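Local coordinates for protein 3-oxo-tetronate kinase (Salmonella typhimurium, PDB 3DQQ) that probably catalyses the ATP-dependent phosphorylation of 3-oxo-tetronate to 3-oxo-tetronate 4-phosphate, at residues 67-72 with 105-110. Numbering follows the deposited sequence.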
loop_
_atom_site.group_PDB
_atom_site.type_symbol
_atom_site.label_atom_id
_atom_site.label_comp_id
_atom_site.label_asym_id
_atom_site.label_seq_id
_atom_site.Cartn_x
_atom_site.Cartn_y
_atom_site.Cartn_z
ATOM N N ALA A 67 -33.884 -5.407 -8.223
ATOM C CA ALA A 67 -33.821 -6.417 -9.284
ATOM C C ALA A 67 -33.533 -7.789 -8.634
ATOM O O ALA A 67 -34.201 -8.794 -8.938
ATOM C CB ALA A 67 -32.782 -6.067 -10.289
ATOM N N ALA A 68 -32.595 -7.816 -7.688
ATOM C CA ALA A 68 -32.266 -9.052 -6.984
ATOM C C ALA A 68 -33.503 -9.571 -6.274
ATOM O O ALA A 68 -33.797 -10.754 -6.335
ATOM C CB ALA A 68 -31.139 -8.835 -5.992
ATOM N N LEU A 69 -34.245 -8.672 -5.630
ATOM C CA LEU A 69 -35.433 -9.071 -4.870
ATOM C C LEU A 69 -36.525 -9.615 -5.786
ATOM O O LEU A 69 -37.177 -10.599 -5.431
ATOM C CB LEU A 69 -35.954 -7.908 -4.054
ATOM C CG LEU A 69 -37.188 -8.185 -3.217
ATOM C CD1 LEU A 69 -36.882 -9.164 -2.109
ATOM C CD2 LEU A 69 -37.753 -6.883 -2.617
ATOM N N VAL A 70 -36.713 -9.013 -6.973
ATOM C CA VAL A 70 -37.708 -9.499 -7.922
ATOM C C VAL A 70 -37.383 -10.914 -8.284
ATOM O O VAL A 70 -38.258 -11.753 -8.359
ATOM C CB VAL A 70 -37.818 -8.659 -9.221
ATOM C CG1 VAL A 70 -38.565 -9.484 -10.351
ATOM C CG2 VAL A 70 -38.556 -7.320 -8.968
ATOM N N TRP A 71 -36.122 -11.207 -8.474
ATOM C CA TRP A 71 -35.766 -12.567 -8.773
ATOM C C TRP A 71 -36.001 -13.532 -7.605
ATOM O O TRP A 71 -36.548 -14.598 -7.798
ATOM C CB TRP A 71 -34.321 -12.626 -9.193
ATOM C CG TRP A 71 -33.870 -13.974 -9.638
ATOM C CD1 TRP A 71 -33.927 -14.474 -10.879
ATOM C CD2 TRP A 71 -33.271 -14.978 -8.820
ATOM N NE1 TRP A 71 -33.387 -15.741 -10.907
ATOM C CE2 TRP A 71 -32.996 -16.074 -9.639
ATOM C CE3 TRP A 71 -32.969 -15.063 -7.465
ATOM C CZ2 TRP A 71 -32.413 -17.230 -9.156
ATOM C CZ3 TRP A 71 -32.379 -16.219 -6.984
ATOM C CH2 TRP A 71 -32.109 -17.275 -7.821
ATOM N N LEU A 72 -35.559 -13.174 -6.413
ATOM C CA LEU A 72 -35.741 -14.022 -5.251
ATOM C C LEU A 72 -37.222 -14.305 -5.037
ATOM O O LEU A 72 -37.603 -15.423 -4.733
ATOM C CB LEU A 72 -35.177 -13.358 -4.003
ATOM C CG LEU A 72 -33.662 -13.299 -3.863
ATOM C CD1 LEU A 72 -33.239 -12.428 -2.637
ATOM C CD2 LEU A 72 -33.143 -14.724 -3.796
ATOM N N VAL A 105 -40.166 -1.330 1.585
ATOM C CA VAL A 105 -41.340 -0.927 0.823
ATOM C C VAL A 105 -41.724 -2.020 -0.169
ATOM O O VAL A 105 -42.877 -2.314 -0.291
ATOM C CB VAL A 105 -41.141 0.412 0.070
ATOM C CG1 VAL A 105 -42.235 0.577 -1.006
ATOM C CG2 VAL A 105 -41.108 1.577 1.019
ATOM N N ALA A 106 -40.779 -2.611 -0.898
ATOM C CA ALA A 106 -41.099 -3.703 -1.845
ATOM C C ALA A 106 -41.691 -4.915 -1.134
ATOM O O ALA A 106 -42.479 -5.611 -1.721
ATOM C CB ALA A 106 -39.934 -4.106 -2.624
ATOM N N LEU A 107 -41.340 -5.166 0.127
ATOM C CA LEU A 107 -41.847 -6.331 0.847
ATOM C C LEU A 107 -43.062 -5.971 1.708
ATOM O O LEU A 107 -43.563 -6.757 2.521
ATOM C CB LEU A 107 -40.740 -6.903 1.707
ATOM C CG LEU A 107 -39.684 -7.729 0.953
ATOM C CD1 LEU A 107 -38.456 -7.895 1.853
ATOM C CD2 LEU A 107 -40.199 -9.060 0.541
ATOM N N ASP A 108 -43.549 -4.763 1.507
ATOM C CA ASP A 108 -44.606 -4.200 2.319
ATOM C C ASP A 108 -44.435 -4.521 3.825
ATOM O O ASP A 108 -45.354 -5.042 4.450
ATOM C CB ASP A 108 -45.944 -4.669 1.785
ATOM C CG ASP A 108 -47.124 -3.865 2.345
ATOM O OD1 ASP A 108 -47.062 -2.613 2.287
ATOM O OD2 ASP A 108 -48.149 -4.459 2.830
ATOM N N THR A 109 -43.264 -4.219 4.378
ATOM C CA THR A 109 -42.998 -4.366 5.795
ATOM C C THR A 109 -42.627 -3.001 6.442
ATOM O O THR A 109 -41.984 -2.161 5.818
ATOM C CB THR A 109 -41.859 -5.443 6.091
ATOM O OG1 THR A 109 -41.531 -5.374 7.472
ATOM C CG2 THR A 109 -40.562 -5.156 5.430
ATOM N N SER A 110 -42.983 -2.821 7.709
ATOM C CA SER A 110 -42.735 -1.560 8.456
ATOM C C SER A 110 -41.685 -1.561 9.543
ATOM O O SER A 110 -41.454 -0.512 10.142
ATOM C CB SER A 110 -44.012 -1.117 9.120
ATOM O OG SER A 110 -44.865 -0.674 8.091
#
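Leu69, within helix 58-74, faces Ala106 in the last turn of helix 96-106, and their CA atoms, at 8.4 Å, are the nearest pair between 67-72 and 105-110. Leu69 CG lies anti to the backbone N (chi1 180°), and the branch extends away from its own helix toward the end of the other. One methyl, CD2, does the touching: Leu69 CD2 lies 3.5 Å from the methyl Ala106 CB and 4.1 Å from the branch point Leu107 CG. The two leucine side chains cross at a slant. Leu107 is the first residue to leave the helical conformation. A Schellman motif ends the helix here, with Asp108 as the C-prime residue at positive phi and Asp108 N bonded to Val105 O. Lys73, one turn beyond Leu69, hydrogen-bonds through NZ to Ala106 O, and Leu66 also touches Ala106. The contact joins the flank of helix 58-74 to the C-terminal end of helix 96-106 and the first residue beyond it, in the sugar-binding N-terminal domain, away from the annotated ATP sites. Between these two segments no hydrogen bond crosses, and 114 Å² of buried surface rests on van der Waals packing of aliphatic carbons; Lys73 adds a polar tie beside this apolar patch.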